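Local atomic coordinates of glycerophosphoryl diester phosphodiesterase (PDB entry 3MZ2), a protein that probably hydrolyses glycerophosphodiesters, releasing an alcohol and glycerol phosphate, on a TIM-barrel scaffold. Residues Ile14-Val17 with Asp18-Ile21; Gly44-Glu47 with Asn48-Glu51. All blocks are in the same frame, centred on the assembly; numbering follows the deposited sequence.

Interaction 1 (Ile14-Val17 with Asp18-Ile21); sequences ISNV and DDLI
Asn16 caps the first turn of helix 17-23: its OD1 accepts a hydrogen bond from the backbone N-H of Asp19, with N and OD1 2.8 Å apart, and the donor lies almost on the extension of the side-chain C=O bond (172°). With CG held between the backbone N and the carbonyl carbon (chi1 55°), the short amide turns back over the helix start, which is why asparagine suits this N-cap. Asp19 answers in the other direction. Its OD2 takes the N-H of Ser15, with N and OD2 2.9 Å apart, using the lone pair turned away from OD1, so the residue before the cap is tied to the same turn. An aspartate here should also sit well, since its negative charge faces the positive end of the helix dipole.

Behind these polar contacts the regular helix begins. Ile21 N bonds to Val17 O at 2.9 Å, while the bond from Leu20 N to Asn16 O is longer, at 3.2 Å. Ile14 lays its CG2 branch against Leu20 CB at 3.8 Å, and both side chains also rest on Ile134, with Leu20 reaching Met181. Val17 CG1 meets Ile21 CD1 at 3.7 Å. Water 1 bridges the two polar side chains, donating to Asp19 OD1 at 2.7 Å and accepting from Asn16 ND2 at 3.0 Å.

Interaction 2 (Gly44-Glu47 with Asn48-Glu51); sequences GYPE and NSME
The Tyr45 ring leans over the start of helix 50-59, with the backbone O of Glu51 approaching it obliquely, 3.9 Å from Tyr45 CE1. The ring also packs against Thr52 and Asn55 further along the helix. The other flat groups are the carboxylate of Glu47 and the amide of Asn48, bridged by water 2, which donates to Glu47 OE1 at 2.9 Å and accepts from Asn48 ND2 at 3.1 Å. Both have stronger partners: Glu47 OE2 forms salt bridges with Arg38, Arg41 and Arg86, while Asn48 ND2 bonds to Asp67. Extended beyond CG (chi2 176°), the Glu47 chain carries its carboxylate far enough from the backbone to meet the arginines.

The turn itself is closed by Ser49, whose OG donates to Pro46 O at 2.9 Å, from a position tilted 31° out of the carbonyl plane. As the N-cap of helix 50-59, Ser49 OG also caps the backbone N just past Glu51, that of Thr52. Thr52 OG1 adds further bonds to Ser49 OG and Pro46 O. Serine fits because its hydroxyl can both donate and accept. Asn48 takes a left-handed backbone conformation (phi 50°), which asparagine tolerates better than most residues, and Pro46 is buried against Leu107, Thr115 and Tyr117.

A bound sulfate, probably from the crystallisation liquor, lies about 4 Å from the Glu47 side chain. This setting is consistent with the Pro-Glu-Asn motif of glycerophosphodiester phosphodiesterases, which in relatives lies at the phosphate-binding and metal-binding end of the TIM barrel.

In the fold
Interaction 1 comes first along the chain, running from the loop after strand 10-12 into helix 17-23, before the barrel begins. Interaction 2 follows barrel strand 33-36 and leads into helix 50-59. Their centres are 27 Å apart and their nearest atoms about 17 Å, so they do not touch. Both are helix starts with a side-chain cap, yet they appear to lie at different ends of the barrel. Helix 17-23 packs on Ile134, Met181 and His204, each just ahead of a barrel strand, and so probably covers the end where the strands begin. The loop after strand 33-36 that leads through 44-49 into helix 50-59 leaves the strand's C-terminal end, where TIM barrels place their active sites.

Interaction 1 (Ile14-Val17 with Asp18-Ile21)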
loop_
_atom_site.group_PDB
_atom_site.type_symbol
_atom_site.label_atom_id
_atom_site.label_comp_id
_atom_site.label_asym_id
_atom_site.label_seq_id
_atom_site.Cartn_x
_atom_site.Cartn_y
_atom_site.Cartn_z
ATOM N N ILE A 14 -18.021 -20.318 -14.786
ATOM C CA ILE A 14 -18.619 -19.015 -14.520
ATOM C C ILE A 14 -18.609 -18.287 -15.850
ATOM O O ILE A 14 -17.565 -17.846 -16.314
ATOM C CB ILE A 14 -17.824 -18.285 -13.405
ATOM C CG1 ILE A 14 -17.980 -19.038 -12.062
ATOM C CG2 ILE A 14 -18.299 -16.846 -13.260
ATOM C CD1 ILE A 14 -17.105 -18.578 -10.966
ATOM N N SER A 15 -19.763 -18.196 -16.501
ATOM C CA SER A 15 -19.799 -17.698 -17.882
ATOM C C SER A 15 -19.981 -16.194 -17.980
ATOM O O SER A 15 -19.756 -15.638 -19.043
ATOM C CB SER A 15 -20.939 -18.309 -18.713
ATOM O OG SER A 15 -21.047 -19.709 -18.601
ATOM N N ASN A 16 -20.426 -15.545 -16.910
ATOM C CA ASN A 16 -20.750 -14.117 -16.976
ATOM C C ASN A 16 -20.833 -13.549 -15.568
ATOM O O ASN A 16 -20.688 -14.289 -14.630
ATOM C CB ASN A 16 -22.066 -13.910 -17.762
ATOM C CG ASN A 16 -23.226 -14.723 -17.181
ATOM O OD1 ASN A 16 -23.362 -14.828 -15.972
ATOM N ND2 ASN A 16 -24.040 -15.331 -18.050
ATOM N N VAL A 17 -21.053 -12.243 -15.435
ATOM C CA VAL A 17 -21.104 -11.597 -14.130
ATOM C C VAL A 17 -22.248 -12.147 -13.248
ATOM O O VAL A 17 -22.044 -12.347 -12.061
ATOM C CB VAL A 17 -21.203 -10.076 -14.214
ATOM C CG1 VAL A 17 -21.455 -9.479 -12.809
ATOM C CG2 VAL A 17 -19.896 -9.490 -14.798
ATOM N N ASP A 18 -23.436 -12.445 -13.835
ATOM C CA ASP A 18 -24.495 -13.065 -13.029
ATOM C C ASP A 18 -24.055 -14.413 -12.412
ATOM O O ASP A 18 -24.375 -14.707 -11.251
ATOM C CB ASP A 18 -25.789 -13.265 -13.845
ATOM C CG ASP A 18 -26.463 -11.944 -14.186
ATOM O OD1 ASP A 18 -26.159 -10.931 -13.503
ATOM O OD2 ASP A 18 -27.301 -11.947 -15.113
ATOM N N ASP A 19 -23.301 -15.208 -13.168
ATOM C CA ASP A 19 -22.802 -16.481 -12.631
ATOM C C ASP A 19 -21.803 -16.225 -11.493
ATOM O O ASP A 19 -21.767 -16.956 -10.512
ATOM C CB ASP A 19 -22.092 -17.308 -13.696
ATOM C CG ASP A 19 -23.026 -18.045 -14.620
ATOM O OD1 ASP A 19 -24.276 -18.077 -14.400
ATOM O OD2 ASP A 19 -22.451 -18.624 -15.580
ATOM N N LEU A 20 -21.015 -15.164 -11.617
ATOM C CA LEU A 20 -19.989 -14.864 -10.627
ATOM C C LEU A 20 -20.683 -14.414 -9.356
ATOM O O LEU A 20 -20.314 -14.840 -8.285
ATOM C CB LEU A 20 -18.983 -13.813 -11.143
ATOM C CG LEU A 20 -17.854 -13.416 -10.176
ATOM C CD1 LEU A 20 -16.965 -14.561 -9.774
ATOM C CD2 LEU A 20 -17.039 -12.253 -10.827
ATOM N N ILE A 21 -21.691 -13.560 -9.477
ATOM C CA ILE A 21 -22.464 -13.108 -8.294
ATOM C C ILE A 21 -23.121 -14.313 -7.630
ATOM O O ILE A 21 -23.037 -14.505 -6.428
ATOM C CB ILE A 21 -23.525 -12.045 -8.712
ATOM C CG1 ILE A 21 -22.850 -10.736 -9.083
ATOM C CG2 ILE A 21 -24.627 -11.833 -7.626
ATOM C CD1 ILE A 21 -23.753 -9.779 -9.873
HETATM O O HOH W 1 -25.767 -17.077 -16.404
#

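Interaction 2 (Gly44-Glu47 with Asn48-Glu51)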
loop_
_atom_site.group_PDB
_atom_site.type_symbol
_atom_site.label_atom_id
_atom_site.label_comp_id
_atom_site.label_asym_id
_atom_site.label_seq_id
_atom_site.Cartn_x
_atom_site.Cartn_y
_atom_site.Cartn_z
ATOM N N GLY A 44 9.508 -26.199 -6.022
ATOM C CA GLY A 44 9.401 -26.109 -7.475
ATOM C C GLY A 44 8.322 -25.200 -8.073
ATOM O O GLY A 44 8.194 -25.127 -9.300
ATOM N N TYR A 45 7.550 -24.525 -7.218
ATOM C CA TYR A 45 6.387 -23.733 -7.636
ATOM C C TYR A 45 6.424 -22.359 -6.967
ATOM O O TYR A 45 5.915 -22.143 -5.877
ATOM C CB TYR A 45 5.082 -24.513 -7.361
ATOM C CG TYR A 45 4.983 -25.718 -8.266
ATOM C CD1 TYR A 45 4.783 -25.540 -9.609
ATOM C CD2 TYR A 45 5.169 -27.021 -7.793
ATOM C CE1 TYR A 45 4.702 -26.580 -10.468
ATOM C CE2 TYR A 45 5.121 -28.099 -8.689
ATOM C CZ TYR A 45 4.867 -27.846 -10.028
ATOM O OH TYR A 45 4.786 -28.821 -11.005
ATOM N N PRO A 46 7.027 -21.385 -7.659
ATOM C CA PRO A 46 7.076 -20.039 -7.129
ATOM C C PRO A 46 5.727 -19.298 -7.029
ATOM O O PRO A 46 4.781 -19.578 -7.775
ATOM C CB PRO A 46 7.977 -19.317 -8.137
ATOM C CG PRO A 46 8.703 -20.399 -8.889
ATOM C CD PRO A 46 7.741 -21.515 -8.943
ATOM N N GLU A 47 5.654 -18.355 -6.108
ATOM C CA GLU A 47 4.590 -17.324 -6.055
ATOM C C GLU A 47 4.424 -16.659 -7.387
ATOM O O GLU A 47 5.422 -16.498 -8.103
ATOM C CB GLU A 47 5.044 -16.175 -5.152
ATOM C CG GLU A 47 5.004 -16.460 -3.752
ATOM C CD GLU A 47 5.550 -15.328 -2.900
ATOM O OE1 GLU A 47 5.672 -14.128 -3.330
ATOM O OE2 GLU A 47 5.800 -15.663 -1.733
ATOM N N ASN A 48 3.191 -16.242 -7.685
ATOM C CA ASN A 48 2.915 -15.392 -8.860
ATOM C C ASN A 48 3.543 -15.959 -10.140
ATOM O O ASN A 48 4.199 -15.249 -10.911
ATOM C CB ASN A 48 3.372 -13.946 -8.592
ATOM C CG ASN A 48 2.418 -13.182 -7.701
ATOM O OD1 ASN A 48 1.249 -12.987 -8.045
ATOM N ND2 ASN A 48 2.915 -12.699 -6.553
ATOM N N SER A 49 3.304 -17.242 -10.360
ATOM C CA SER A 49 3.789 -17.904 -11.559
ATOM C C SER A 49 2.675 -18.683 -12.204
ATOM O O SER A 49 1.808 -19.227 -11.526
ATOM C CB SER A 49 4.970 -18.836 -11.256
ATOM O OG SER A 49 4.561 -20.062 -10.642
HETATM N N MSE A 50 2.687 -18.709 -13.528
HETATM C CA MSE A 50 1.646 -19.437 -14.274
HETATM C C MSE A 50 1.700 -20.900 -13.900
HETATM O O MSE A 50 0.674 -21.579 -13.790
HETATM C CB MSE A 50 1.904 -19.336 -15.759
HETATM C CG MSE A 50 1.977 -17.960 -16.308
HETATM SE SE MSE A 50 0.220 -17.104 -16.115
HETATM C CE MSE A 50 -0.763 -18.346 -17.270
ATOM N N GLU A 51 2.914 -21.394 -13.729
ATOM C CA GLU A 51 3.129 -22.815 -13.437
ATOM C C GLU A 51 2.481 -23.194 -12.106
ATOM O O GLU A 51 1.889 -24.268 -11.960
ATOM C CB GLU A 51 4.637 -23.114 -13.435
ATOM C CG GLU A 51 5.266 -23.036 -14.823
ATOM C CD GLU A 51 5.702 -21.625 -15.267
ATOM O OE1 GLU A 51 5.525 -20.646 -14.510
ATOM O OE2 GLU A 51 6.226 -21.503 -16.400
HETATM O O HOH W 2 5.887 -12.699 -5.791
#